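Local atomic coordinates of beta sliding clamp (PDB entry 6DJ8), a protein that probably tethers DNA polymerases and other proteins to DNA as a ring-shaped head-to-tail homodimer, making replication processive. Residues 10-15 / 73-78; 16-21 / 95-100; 300-305 / 346-351. One frame throughout, in Å; residues are numbered along the deposited sequence.

Interaction 1 (10-15 / 73-78)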
ATOM      1  N   LEU A  10      42.207  -1.763   6.039  1.00 55.21           N
ATOM      2  CA  LEU A  10      40.966  -1.597   6.796  1.00 59.69           C
ATOM      3  C   LEU A  10      41.033  -0.373   7.698  1.00 57.60           C
ATOM      4  O   LEU A  10      40.095   0.428   7.749  1.00 57.55           O
ATOM      5  CB  LEU A  10      40.675  -2.847   7.631  1.00 60.29           C
ATOM      6  CG  LEU A  10      40.314  -4.154   6.929  1.00 65.45           C
ATOM      7  CD1 LEU A  10      40.495  -5.349   7.878  1.00 59.31           C
ATOM      8  CD2 LEU A  10      38.887  -4.069   6.435  1.00 61.72           C
ATOM      9  N   HIS A  11      42.152  -0.200   8.405  1.00 57.61           N
ATOM     10  CA  HIS A  11      42.235   0.837   9.427  1.00 61.89           C
ATOM     11  C   HIS A  11      42.113   2.249   8.855  1.00 57.75           C
ATOM     12  O   HIS A  11      41.711   3.162   9.585  1.00 56.27           O
ATOM     13  CB  HIS A  11      43.546   0.701  10.201  1.00 65.51           C
ATOM     14  CG  HIS A  11      44.756   1.072   9.403  1.00 64.43           C
ATOM     15  ND1 HIS A  11      45.178   2.376   9.255  1.00 65.17           N
ATOM     16  CD2 HIS A  11      45.629   0.311   8.701  1.00 68.83           C
ATOM     17  CE1 HIS A  11      46.262   2.402   8.501  1.00 69.38           C
ATOM     18  NE2 HIS A  11      46.554   1.163   8.148  1.00 74.14           N
ATOM     19  N   ASN A  12      42.440   2.460   7.574  1.00 50.37           N
ATOM     20  CA  ASN A  12      42.347   3.806   7.013  1.00 54.88           C
ATOM     21  C   ASN A  12      41.536   3.893   5.724  1.00 48.58           C
ATOM     22  O   ASN A  12      41.616   4.919   5.036  1.00 50.02           O
ATOM     23  CB  ASN A  12      43.759   4.388   6.775  1.00 56.23           C
ATOM     24  CG  ASN A  12      44.580   3.575   5.779  1.00 59.87           C
ATOM     25  OD1 ASN A  12      44.116   2.571   5.239  1.00 58.32           O
ATOM     26  ND2 ASN A  12      45.814   4.015   5.530  1.00 69.17           N
ATOM     27  N   THR A  13      40.761   2.868   5.367  1.00 47.48           N
ATOM     28  CA  THR A  13      39.910   2.939   4.179  1.00 47.79           C
ATOM     29  C   THR A  13      38.462   2.917   4.663  1.00 45.93           C
ATOM     30  O   THR A  13      37.794   1.882   4.648  1.00 46.68           O
ATOM     31  CB  THR A  13      40.200   1.797   3.208  1.00 47.95           C
ATOM     32  OG1 THR A  13      41.600   1.762   2.931  1.00 54.63           O
ATOM     33  CG2 THR A  13      39.507   2.067   1.879  1.00 45.63           C
ATOM     34  N   PHE A  14      37.968   4.082   5.069  1.00 46.71           N
ATOM     35  CA  PHE A  14      36.646   4.184   5.669  1.00 43.92           C
ATOM     36  C   PHE A  14      36.126   5.604   5.510  1.00 45.84           C
ATOM     37  O   PHE A  14      36.865   6.521   5.155  1.00 41.46           O
ATOM     38  CB  PHE A  14      36.686   3.829   7.163  1.00 41.09           C
ATOM     39  CG  PHE A  14      37.399   4.854   7.988  1.00 44.13           C
ATOM     40  CD1 PHE A  14      38.756   4.727   8.241  1.00 46.59           C
ATOM     41  CD2 PHE A  14      36.731   5.968   8.481  1.00 44.84           C
ATOM     42  CE1 PHE A  14      39.430   5.677   8.993  1.00 48.64           C
ATOM     43  CE2 PHE A  14      37.403   6.930   9.219  1.00 47.49           C
ATOM     44  CZ  PHE A  14      38.749   6.783   9.479  1.00 54.02           C
ATOM     45  N   PHE A  15      34.852   5.786   5.843  1.00 37.43           N
ATOM     46  CA  PHE A  15      34.366   7.127   6.092  1.00 42.83           C
ATOM     47  C   PHE A  15      33.295   7.062   7.169  1.00 42.52           C
ATOM     48  O   PHE A  15      32.633   6.038   7.350  1.00 42.34           O
ATOM     49  CB  PHE A  15      33.830   7.804   4.825  1.00 37.01           C
ATOM     50  CG  PHE A  15      32.662   7.119   4.220  1.00 40.52           C
ATOM     51  CD1 PHE A  15      32.850   6.117   3.295  1.00 36.30           C
ATOM     52  CD2 PHE A  15      31.371   7.474   4.564  1.00 40.95           C
ATOM     53  CE1 PHE A  15      31.776   5.473   2.728  1.00 39.55           C
ATOM     54  CE2 PHE A  15      30.306   6.840   4.003  1.00 38.39           C
ATOM     55  CZ  PHE A  15      30.505   5.826   3.087  1.00 38.41           C
ATOM     56  N   SER A  73      37.002  11.234   6.664  1.00 39.77           N
ATOM     57  CA  SER A  73      37.722  10.123   6.060  1.00 47.53           C
ATOM     58  C   SER A  73      39.222  10.303   6.254  1.00 50.28           C
ATOM     59  O   SER A  73      39.687  11.303   6.810  1.00 52.50           O
ATOM     60  CB  SER A  73      37.403  10.016   4.575  1.00 42.80           C
ATOM     61  OG  SER A  73      38.069  11.060   3.884  1.00 47.86           O
ATOM     62  N   GLU A  74      39.977   9.328   5.785  1.00 49.64           N
ATOM     63  CA  GLU A  74      41.428   9.464   5.854  1.00 55.67           C
ATOM     64  C   GLU A  74      42.088   9.218   4.512  1.00 53.78           C
ATOM     65  O   GLU A  74      43.072   9.882   4.192  1.00 56.95           O
ATOM     66  CB  GLU A  74      42.035   8.492   6.882  1.00 52.08           C
ATOM     67  CG  GLU A  74      42.039   8.992   8.304  1.00 60.42           C
ATOM     68  CD  GLU A  74      42.444   7.910   9.291  1.00 67.45           C
ATOM     69  OE1 GLU A  74      43.284   7.052   8.935  1.00 60.74           O
ATOM     70  OE2 GLU A  74      41.910   7.916  10.418  1.00 64.92           O
ATOM     71  N   THR A  75      41.577   8.283   3.719  1.00 50.27           N
ATOM     72  CA  THR A  75      42.085   8.050   2.377  1.00 56.66           C
ATOM     73  C   THR A  75      40.918   8.085   1.406  1.00 55.76           C
ATOM     74  O   THR A  75      39.757   7.924   1.789  1.00 58.55           O
ATOM     75  CB  THR A  75      42.840   6.721   2.247  1.00 59.25           C
ATOM     76  OG1 THR A  75      41.947   5.626   2.503  1.00 56.89           O
ATOM     77  CG2 THR A  75      44.027   6.669   3.220  1.00 62.05           C
ATOM     78  N   ASP A  76      41.250   8.265   0.140  1.00 44.99           N
ATOM     79  CA  ASP A  76      40.274   8.321  -0.931  1.00 46.53           C
ATOM     80  C   ASP A  76      40.146   6.936  -1.541  1.00 49.61           C
ATOM     81  O   ASP A  76      41.138   6.215  -1.676  1.00 50.07           O
ATOM     82  CB  ASP A  76      40.712   9.325  -2.001  1.00 50.56           C
ATOM     83  CG  ASP A  76      40.744  10.753  -1.483  1.00 54.44           C
ATOM     84  OD1 ASP A  76      40.340  10.980  -0.318  1.00 55.76           O
ATOM     85  OD2 ASP A  76      41.186  11.646  -2.240  1.00 62.91           O
ATOM     86  N   PHE A  77      38.925   6.556  -1.895  1.00 44.03           N
ATOM     87  CA  PHE A  77      38.698   5.260  -2.517  1.00 42.09           C
ATOM     88  C   PHE A  77      37.313   5.279  -3.141  1.00 43.35           C
ATOM     89  O   PHE A  77      36.500   6.158  -2.857  1.00 44.15           O
ATOM     90  CB  PHE A  77      38.818   4.112  -1.502  1.00 47.75           C
ATOM     91  CG  PHE A  77      37.770   4.146  -0.406  1.00 45.16           C
ATOM     92  CD1 PHE A  77      37.945   4.925   0.724  1.00 45.18           C
ATOM     93  CD2 PHE A  77      36.613   3.394  -0.515  1.00 42.62           C
ATOM     94  CE1 PHE A  77      36.991   4.940   1.734  1.00 44.44           C
ATOM     95  CE2 PHE A  77      35.637   3.413   0.489  1.00 41.32           C
ATOM     96  CZ  PHE A  77      35.826   4.187   1.612  1.00 39.91           C
ATOM     97  N   LYS A  78      37.037   4.269  -3.963  1.00 42.56           N
ATOM     98  CA  LYS A  78      35.731   4.107  -4.586  1.00 43.27           C
ATOM     99  C   LYS A  78      35.215   2.701  -4.310  1.00 50.73           C
ATOM    100  O   LYS A  78      35.997   1.762  -4.140  1.00 53.06           O
ATOM    101  CB  LYS A  78      35.770   4.353  -6.106  1.00 51.24           C
ATOM    102  CG  LYS A  78      36.302   5.717  -6.519  1.00 49.40           C
ATOM    103  CD  LYS A  78      36.076   5.943  -8.006  1.00 53.91           C
ATOM    104  CE  LYS A  78      36.685   7.247  -8.480  1.00 62.76           C
ATOM    105  NZ  LYS A  78      35.759   7.924  -9.446  1.00 65.05           N
TER
HETATM  106  O   HOH W   1      39.135   6.726   4.158  1.00 44.27           O

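Interaction 2 (16-21 / 95-100)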
ATOM      1  N   ILE A  16      33.136   8.179   7.873  1.00 41.53           N
ATOM      2  CA  ILE A  16      32.089   8.375   8.863  1.00 33.48           C
ATOM      3  C   ILE A  16      31.097   9.362   8.277  1.00 41.34           C
ATOM      4  O   ILE A  16      31.493  10.391   7.718  1.00 35.98           O
ATOM      5  CB  ILE A  16      32.672   8.895  10.190  1.00 41.82           C
ATOM      6  CG1 ILE A  16      33.771   7.943  10.708  1.00 43.89           C
ATOM      7  CG2 ILE A  16      31.563   9.103  11.228  1.00 41.55           C
ATOM      8  CD1 ILE A  16      34.427   8.396  11.987  1.00 43.16           C
ATOM      9  N   CYS A  17      29.812   9.053   8.399  1.00 32.81           N
ATOM     10  CA  CYS A  17      28.780   9.918   7.854  1.00 36.68           C
ATOM     11  C   CYS A  17      27.600   9.964   8.809  1.00 41.23           C
ATOM     12  O   CYS A  17      27.476   9.153   9.737  1.00 38.70           O
ATOM     13  CB  CYS A  17      28.311   9.440   6.484  1.00 31.00           C
ATOM     14  SG  CYS A  17      27.559   7.824   6.538  1.00 40.18           S
ATOM     15  N   GLU A  18      26.735  10.935   8.574  1.00 36.79           N
ATOM     16  CA  GLU A  18      25.464  11.004   9.279  1.00 35.42           C
ATOM     17  C   GLU A  18      24.508   9.984   8.667  1.00 35.53           C
ATOM     18  O   GLU A  18      24.242  10.010   7.455  1.00 34.48           O
ATOM     19  CB  GLU A  18      24.903  12.425   9.212  1.00 41.44           C
ATOM     20  CG  GLU A  18      23.549  12.611   9.857  1.00 53.94           C
ATOM     21  CD  GLU A  18      23.284  14.061  10.218  1.00 70.07           C
ATOM     22  OE1 GLU A  18      24.259  14.844  10.303  1.00 71.47           O
ATOM     23  OE2 GLU A  18      22.102  14.413  10.418  1.00 72.10           O
ATOM     24  N   THR A  19      24.005   9.073   9.502  1.00 29.50           N
ATOM     25  CA  THR A  19      23.195   7.966   9.004  1.00 34.32           C
ATOM     26  C   THR A  19      21.963   8.458   8.254  1.00 34.87           C
ATOM     27  O   THR A  19      21.656   7.973   7.159  1.00 31.75           O
ATOM     28  CB  THR A  19      22.778   7.073  10.169  1.00 35.13           C
ATOM     29  OG1 THR A  19      23.952   6.680  10.899  1.00 38.66           O
ATOM     30  CG2 THR A  19      22.085   5.839   9.660  1.00 35.55           C
ATOM     31  N   ASN A  20      21.207   9.379   8.858  1.00 35.33           N
ATOM     32  CA  ASN A  20      19.982   9.831   8.208  1.00 38.43           C
ATOM     33  C   ASN A  20      20.292  10.519   6.885  1.00 35.80           C
ATOM     34  O   ASN A  20      19.547  10.371   5.911  1.00 35.78           O
ATOM     35  CB  ASN A  20      19.196  10.764   9.125  1.00 40.11           C
ATOM     36  CG  ASN A  20      17.794  11.062   8.580  1.00 47.03           C
ATOM     37  OD1 ASN A  20      17.539  12.143   8.041  1.00 46.00           O
ATOM     38  ND2 ASN A  20      16.898  10.086   8.685  1.00 44.92           N
ATOM     39  N   GLN A  21      21.410  11.243   6.816  1.00 33.58           N
ATOM     40  CA  GLN A  21      21.738  11.939   5.571  1.00 36.31           C
ATOM     41  C   GLN A  21      22.060  10.944   4.469  1.00 35.77           C
ATOM     42  O   GLN A  21      21.486  11.008   3.377  1.00 33.90           O
ATOM     43  CB  GLN A  21      22.914  12.889   5.776  1.00 34.84           C
ATOM     44  CG  GLN A  21      23.250  13.699   4.523  1.00 47.55           C
ATOM     45  CD  GLN A  21      24.359  14.690   4.773  1.00 51.20           C
ATOM     46  OE1 GLN A  21      25.167  14.501   5.690  1.00 43.93           O
ATOM     47  NE2 GLN A  21      24.397  15.764   3.983  1.00 44.25           N
ATOM     48  N   PHE A  95      19.198   3.611  13.897  1.00 31.52           N
ATOM     49  CA  PHE A  95      19.186   4.081  15.282  1.00 34.74           C
ATOM     50  C   PHE A  95      20.531   4.651  15.724  1.00 40.94           C
ATOM     51  O   PHE A  95      20.643   5.117  16.863  1.00 39.38           O
ATOM     52  CB  PHE A  95      18.706   2.967  16.255  1.00 38.56           C
ATOM     53  CG  PHE A  95      19.593   1.752  16.312  1.00 42.68           C
ATOM     54  CD1 PHE A  95      19.637   0.856  15.262  1.00 49.22           C
ATOM     55  CD2 PHE A  95      20.351   1.482  17.436  1.00 54.93           C
ATOM     56  CE1 PHE A  95      20.443  -0.285  15.321  1.00 53.91           C
ATOM     57  CE2 PHE A  95      21.159   0.344  17.498  1.00 57.29           C
ATOM     58  CZ  PHE A  95      21.194  -0.541  16.435  1.00 47.42           C
ATOM     59  N   TYR A  96      21.535   4.668  14.852  1.00 35.53           N
ATOM     60  CA  TYR A  96      22.778   5.387  15.105  1.00 35.23           C
ATOM     61  C   TYR A  96      22.727   6.757  14.448  1.00 43.36           C
ATOM     62  O   TYR A  96      22.310   6.887  13.290  1.00 37.64           O
ATOM     63  CB  TYR A  96      23.990   4.642  14.557  1.00 37.35           C
ATOM     64  CG  TYR A  96      24.303   3.358  15.276  1.00 42.34           C
ATOM     65  CD1 TYR A  96      24.667   3.353  16.619  1.00 38.01           C
ATOM     66  CD2 TYR A  96      24.235   2.152  14.610  1.00 39.13           C
ATOM     67  CE1 TYR A  96      24.961   2.168  17.274  1.00 46.34           C
ATOM     68  CE2 TYR A  96      24.521   0.971  15.253  1.00 45.48           C
ATOM     69  CZ  TYR A  96      24.878   0.988  16.580  1.00 44.10           C
ATOM     70  OH  TYR A  96      25.162  -0.192  17.188  1.00 44.21           O
ATOM     71  N   LYS A  97      23.153   7.782  15.187  1.00 40.64           N
ATOM     72  CA  LYS A  97      23.222   9.110  14.584  1.00 42.02           C
ATOM     73  C   LYS A  97      24.273   9.154  13.471  1.00 43.70           C
ATOM     74  O   LYS A  97      24.047   9.758  12.416  1.00 42.79           O
ATOM     75  CB  LYS A  97      23.521  10.149  15.666  1.00 48.56           C
ATOM     76  CG  LYS A  97      23.757  11.547  15.128  1.00 55.38           C
ATOM     77  CD  LYS A  97      22.517  12.427  15.230  1.00 63.32           C
ATOM     78  CE  LYS A  97      22.651  13.673  14.348  1.00 63.14           C
ATOM     79  NZ  LYS A  97      23.964  14.352  14.547  1.00 64.47           N
ATOM     80  N   LYS A  98      25.405   8.480  13.677  1.00 35.67           N
ATOM     81  CA  LYS A  98      26.503   8.409  12.721  1.00 43.07           C
ATOM     82  C   LYS A  98      26.946   6.965  12.552  1.00 42.38           C
ATOM     83  O   LYS A  98      26.933   6.182  13.512  1.00 41.31           O
ATOM     84  CB  LYS A  98      27.705   9.234  13.201  1.00 42.60           C
ATOM     85  CG  LYS A  98      27.401  10.703  13.393  1.00 48.92           C
ATOM     86  CD  LYS A  98      28.649  11.515  13.697  1.00 54.28           C
ATOM     87  CE  LYS A  98      28.320  13.007  13.669  1.00 59.79           C
ATOM     88  NZ  LYS A  98      29.500  13.877  13.948  1.00 63.66           N
ATOM     89  N   ILE A  99      27.397   6.618  11.345  1.00 35.58           N
ATOM     90  CA  ILE A  99      27.941   5.280  11.131  1.00 35.89           C
ATOM     91  C   ILE A  99      29.340   5.375  10.536  1.00 40.65           C
ATOM     92  O   ILE A  99      29.693   6.348   9.861  1.00 34.81           O
ATOM     93  CB  ILE A  99      27.039   4.407  10.235  1.00 35.26           C
ATOM     94  CG1 ILE A  99      26.649   5.171   8.956  1.00 34.84           C
ATOM     95  CG2 ILE A  99      25.793   3.973  10.983  1.00 33.92           C
ATOM     96  CD1 ILE A  99      25.974   4.278   7.949  1.00 36.66           C
ATOM     97  N   LYS A 100      30.141   4.346  10.800  1.00 35.69           N
ATOM     98  CA  LYS A 100      31.470   4.203  10.231  1.00 37.86           C
ATOM     99  C   LYS A 100      31.381   3.102   9.186  1.00 38.32           C
ATOM    100  O   LYS A 100      30.952   1.982   9.491  1.00 40.24           O
ATOM    101  CB  LYS A 100      32.502   3.866  11.317  1.00 44.48           C
ATOM    102  CG  LYS A 100      33.953   3.764  10.827  1.00 46.65           C
ATOM    103  CD  LYS A 100      34.944   3.628  12.011  1.00 52.50           C
ATOM    104  CE  LYS A 100      36.399   3.582  11.538  1.00 54.42           C
ATOM    105  NZ  LYS A 100      37.377   3.270  12.637  1.00 54.29           N
TER
HETATM  106  O   HOH W   2      21.583  10.290  11.468  1.00 40.04           O

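Interaction 3 (300-305 / 346-351)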
ATOM      1  N   LYS A 300     -13.427   0.185 -18.103  1.00 46.96           N
ATOM      2  CA  LYS A 300     -12.011   0.218 -18.446  1.00 53.97           C
ATOM      3  C   LYS A 300     -11.719   1.139 -19.634  1.00 46.78           C
ATOM      4  O   LYS A 300     -10.579   1.569 -19.802  1.00 45.12           O
ATOM      5  CB  LYS A 300     -11.518  -1.206 -18.731  1.00 53.05           C
ATOM      6  N   SER A 301     -12.715   1.455 -20.455  1.00 44.83           N
ATOM      7  CA  SER A 301     -12.482   2.411 -21.532  1.00 46.66           C
ATOM      8  C   SER A 301     -12.287   3.835 -21.016  1.00 45.69           C
ATOM      9  O   SER A 301     -11.850   4.701 -21.781  1.00 46.41           O
ATOM     10  CB  SER A 301     -13.639   2.373 -22.532  1.00 51.84           C
ATOM     11  OG  SER A 301     -14.776   3.021 -21.996  1.00 48.41           O
ATOM     12  N   ARG A 302     -12.603   4.099 -19.747  1.00 40.85           N
ATOM     13  CA  ARG A 302     -12.519   5.410 -19.109  1.00 39.99           C
ATOM     14  C   ARG A 302     -13.541   6.398 -19.678  1.00 39.52           C
ATOM     15  O   ARG A 302     -13.484   7.590 -19.344  1.00 37.94           O
ATOM     16  CB  ARG A 302     -11.104   6.023 -19.182  1.00 35.28           C
ATOM     17  CG  ARG A 302      -9.962   5.041 -18.857  1.00 38.15           C
ATOM     18  CD  ARG A 302     -10.238   4.211 -17.592  1.00 36.67           C
ATOM     19  NE  ARG A 302     -10.198   4.980 -16.350  1.00 37.95           N
ATOM     20  CZ  ARG A 302     -11.065   4.837 -15.344  1.00 41.67           C
ATOM     21  NH1 ARG A 302     -10.937   5.573 -14.240  1.00 40.57           N
ATOM     22  NH2 ARG A 302     -12.075   3.973 -15.441  1.00 38.54           N
ATOM     23  N   LYS A 303     -14.519   5.928 -20.461  1.00 37.29           N
ATOM     24  CA  LYS A 303     -15.419   6.835 -21.179  1.00 42.24           C
ATOM     25  C   LYS A 303     -16.397   7.462 -20.198  1.00 39.28           C
ATOM     26  O   LYS A 303     -17.286   6.785 -19.670  1.00 38.57           O
ATOM     27  CB  LYS A 303     -16.184   6.105 -22.281  1.00 41.77           C
ATOM     28  CG  LYS A 303     -17.118   7.036 -23.092  1.00 49.54           C
ATOM     29  CD  LYS A 303     -17.732   6.348 -24.312  1.00 51.32           C
ATOM     30  CE  LYS A 303     -18.897   7.165 -24.859  1.00 65.79           C
ATOM     31  NZ  LYS A 303     -19.695   6.492 -25.936  1.00 70.88           N
ATOM     32  N   LEU A 304     -16.223   8.750 -19.945  1.00 34.23           N
ATOM     33  CA  LEU A 304     -17.133   9.540 -19.134  1.00 33.17           C
ATOM     34  C   LEU A 304     -17.945  10.443 -20.059  1.00 39.48           C
ATOM     35  O   LEU A 304     -17.369  11.108 -20.916  1.00 37.34           O
ATOM     36  CB  LEU A 304     -16.341  10.378 -18.138  1.00 32.09           C
ATOM     37  CG  LEU A 304     -17.105  11.443 -17.368  1.00 39.78           C
ATOM     38  CD1 LEU A 304     -18.070  10.748 -16.400  1.00 37.31           C
ATOM     39  CD2 LEU A 304     -16.108  12.331 -16.632  1.00 33.46           C
ATOM     40  N   VAL A 305     -19.273  10.458 -19.913  1.00 41.40           N
ATOM     41  CA  VAL A 305     -20.121  11.304 -20.758  1.00 38.56           C
ATOM     42  C   VAL A 305     -20.491  12.565 -19.986  1.00 40.05           C
ATOM     43  O   VAL A 305     -21.121  12.491 -18.918  1.00 38.27           O
ATOM     44  CB  VAL A 305     -21.379  10.571 -21.242  1.00 42.42           C
ATOM     45  CG1 VAL A 305     -22.294  11.557 -22.016  1.00 45.67           C
ATOM     46  CG2 VAL A 305     -21.000   9.396 -22.115  1.00 43.16           C
ATOM     47  N   ILE A 346     -15.304  11.873 -22.651  1.00 39.57           N
ATOM     48  CA  ILE A 346     -13.930  12.213 -22.303  1.00 33.46           C
ATOM     49  C   ILE A 346     -13.357  11.094 -21.451  1.00 41.54           C
ATOM     50  O   ILE A 346     -14.086  10.400 -20.738  1.00 34.89           O
ATOM     51  CB  ILE A 346     -13.838  13.556 -21.555  1.00 33.03           C
ATOM     52  CG1 ILE A 346     -12.389  14.024 -21.474  1.00 42.55           C
ATOM     53  CG2 ILE A 346     -14.424  13.445 -20.167  1.00 38.20           C
ATOM     54  CD1 ILE A 346     -12.236  15.406 -20.885  1.00 46.83           C
ATOM     55  N   ASN A 347     -12.048  10.895 -21.569  1.00 37.80           N
ATOM     56  CA  ASN A 347     -11.318   9.939 -20.733  1.00 34.53           C
ATOM     57  C   ASN A 347     -11.252  10.469 -19.308  1.00 32.34           C
ATOM     58  O   ASN A 347     -10.576  11.470 -19.038  1.00 33.93           O
ATOM     59  CB  ASN A 347      -9.922   9.745 -21.318  1.00 37.47           C
ATOM     60  CG  ASN A 347      -9.094   8.723 -20.551  1.00 37.64           C
ATOM     61  OD1 ASN A 347      -9.005   8.771 -19.330  1.00 33.89           O
ATOM     62  ND2 ASN A 347      -8.460   7.814 -21.282  1.00 36.82           N
ATOM     63  N   ILE A 348     -11.936   9.793 -18.385  1.00 29.63           N
ATOM     64  CA  ILE A 348     -12.000  10.297 -17.016  1.00 31.50           C
ATOM     65  C   ILE A 348     -10.629  10.304 -16.358  1.00 29.78           C
ATOM     66  O   ILE A 348     -10.353  11.158 -15.505  1.00 30.53           O
ATOM     67  CB  ILE A 348     -13.002   9.484 -16.164  1.00 30.14           C
ATOM     68  CG1 ILE A 348     -13.264  10.218 -14.846  1.00 28.07           C
ATOM     69  CG2 ILE A 348     -12.459   8.092 -15.874  1.00 31.50           C
ATOM     70  CD1 ILE A 348     -14.453   9.650 -14.028  1.00 32.71           C
ATOM     71  N   SER A 349      -9.739   9.379 -16.726  1.00 28.99           N
ATOM     72  CA  SER A 349      -8.414   9.421 -16.107  1.00 33.81           C
ATOM     73  C   SER A 349      -7.662  10.682 -16.534  1.00 32.92           C
ATOM     74  O   SER A 349      -7.043  11.358 -15.703  1.00 30.43           O
ATOM     75  CB  SER A 349      -7.620   8.163 -16.458  1.00 35.60           C
ATOM     76  OG  SER A 349      -8.193   7.018 -15.852  1.00 44.77           O
ATOM     77  N   TYR A 350      -7.743  11.036 -17.819  1.00 30.38           N
ATOM     78  CA  TYR A 350      -7.122  12.281 -18.287  1.00 32.22           C
ATOM     79  C   TYR A 350      -7.702  13.480 -17.558  1.00 31.11           C
ATOM     80  O   TYR A 350      -6.970  14.367 -17.103  1.00 35.74           O
ATOM     81  CB  TYR A 350      -7.327  12.436 -19.789  1.00 30.26           C
ATOM     82  CG  TYR A 350      -6.618  11.429 -20.670  1.00 37.06           C
ATOM     83  CD1 TYR A 350      -5.586  10.635 -20.178  1.00 35.80           C
ATOM     84  CD2 TYR A 350      -6.976  11.291 -22.016  1.00 38.34           C
ATOM     85  CE1 TYR A 350      -4.944   9.714 -20.991  1.00 36.58           C
ATOM     86  CE2 TYR A 350      -6.342  10.385 -22.838  1.00 40.60           C
ATOM     87  CZ  TYR A 350      -5.320   9.600 -22.317  1.00 43.55           C
ATOM     88  OH  TYR A 350      -4.682   8.695 -23.128  1.00 47.18           O
ATOM     89  N   PHE A 351      -9.030  13.525 -17.453  1.00 33.08           N
ATOM     90  CA  PHE A 351      -9.714  14.638 -16.805  1.00 33.34           C
ATOM     91  C   PHE A 351      -9.245  14.774 -15.363  1.00 34.78           C
ATOM     92  O   PHE A 351      -8.802  15.845 -14.931  1.00 35.86           O
ATOM     93  CB  PHE A 351     -11.234  14.389 -16.879  1.00 37.79           C
ATOM     94  CG  PHE A 351     -12.104  15.615 -16.694  1.00 41.28           C
ATOM     95  CD1 PHE A 351     -11.571  16.900 -16.690  1.00 43.19           C
ATOM     96  CD2 PHE A 351     -13.477  15.465 -16.534  1.00 42.94           C
ATOM     97  CE1 PHE A 351     -12.400  18.015 -16.523  1.00 48.01           C
ATOM     98  CE2 PHE A 351     -14.325  16.586 -16.383  1.00 40.79           C
ATOM     99  CZ  PHE A 351     -13.788  17.853 -16.364  1.00 37.92           C
TER

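Interaction 1 (10-15 / 73-78)
The methyl of Thr-13 lies over one face of the Phe-77 ring, CG2 standing 3.7 Å from the ring centroid in a CH-pi contact, displaced toward the CG-CD1 side. Its placement follows from chi1 of -52°, which turns CG2 trans to the Thr-13 N and leaves OG1 to bond Met-9 O. The Phe-77 and Phe-15 side chains cross at about a right angle, Phe-77 CZ lying 3.9 Å from Phe-15 CD1, at the edge of the Phe-15 ring.

Further out the contact turns polar. Thr-75 OG1 donates to Asn-12 O over 2.7 Å, approaching from 28° out of the carbonyl plane. Beside this bond a water accepts from Thr-75 N at 2.9 Å. The same water lies 2.5 Å from Phe-14 O, too short for the details of that link to be certain. Glu-74 reaches past with an extended chain. Its OE1 comes to 3.5 Å from Asn-12 CB, and its OE2 meets the edge of the Phe-14 ring at CZ, 3.5 Å away and close to the ring plane. Ring and carboxylate are turned 81° apart. Because Phe-14 also makes a cation-pi contact with Lys-100, carboxylate and ammonium may both polarise this ring.

The contact closes a corner of the N-terminal domain where two sheets converge. Strand 14-18 runs between strands 72-73 and 98-104, whereas strand 77-82 forms the border of the other sheet, beside strand 44-50, whose Val-49 touches Phe-15, Ser-73 and Phe-77.

Interaction 2 (16-21 / 95-100)
Thr-19 packs against the turn leading into strand 98-104. Its CB lies 3.2 Å from Tyr-96 O, and OG1 donates to that same carbonyl at 2.9 Å, arriving well above the carbonyl plane. With chi1 at -54°, OG1 sits next to the Thr-19 N; it also meets Ile-99 CG2 at 3.3 Å, the two side chains crossing at about a right angle. The remaining branch, CG2, approaches Tyr-96 O less closely, and the side chain as a whole also touches Val-90 of helix 83-92.

Here strand 14-18 ends and helix 19-29 begins, with Glu-18 as the N-cap residue. The strand is paired antiparallel with 98-104: Cys-17 and Ile-99 form a hydrogen-bonded pair, N to O in both directions, and on the same face Cys-17 SG rests 3.7 Å from Ile-99 CG1. Past the strand, Lys-97 O serves the first turn of the helix. It accepts Thr-19 N at 3.0 Å, and a water that takes the N-H of Asn-20 donates to it at 2.7 Å. Glu-18 OE1 and Lys-97 NZ remain 4.3 Å apart, beyond a salt bridge. Just before the turn, Phe-95 makes a cation-pi contact with Arg-290 of the second subunit, at the dimer interface.

Interaction 3 (300-305 / 346-351)
A strand-to-helix junction of the C-terminal domain forms this contact: strand 342-347 pairs antiparallel with strand 303-308 and then passes directly into helix 348-355. Leu-304 and Ile-346 make the hydrogen-bonded pair, with both N-to-O distances at 2.8 Å. Two residues on, past the non-hydrogen-bonded pair of Lys-303 and Asn-347, Ile-348 N donates nearly straight to Arg-302 O at 2.9 Å, in the carbonyl plane, so the pairing extends onto the first helical residue. Asn-347 caps the helix: its OD1 accepts Tyr-350 N at 3.0 Å and, weakly, Ser-349 N, while also packing against Arg-302 CB.

Arg-302 folds back over the helix start, its chain bent at chi2 (-47°) and chi3 (-70°). This lays one guanidinium face on Ile-348 CG2, which is 3.4 Å from NH1, and points NE at Ser-349 OG, 2.9 Å away and within the guanidinium plane. The other branch of Ile-348, CG1, lies 4.0 Å from Leu-304 CD2, which also meets the edge of the Phe-351 ring.

NH1 and NH2 of Arg-302 donate to Asn-295 OD1 and Asp-299 O. Like Ser-349 OG these are neutral oxygens, so directional hydrogen bonds and the Ile-348 methyl probably fix the orientation of the guanidinium.

In the fold
Interactions 1 and 2 belong to one piece of the N-terminal domain. Their centres are about 16 Å apart, both use strand 14-18, and their segments alternate along the chain; they touch through Phe-14 and Lys-100. Interaction 3 belongs to the C-terminal domain across the chain's centre, its own centre about 57 Å from that of interaction 1 and about 48 Å from that of interaction 2. Interactions 2 and 3 nonetheless resemble each other: each holds the point where an antiparallel strand turns into a helix. Interaction 2 also borders the second subunit, which touches neither of the other two contacts.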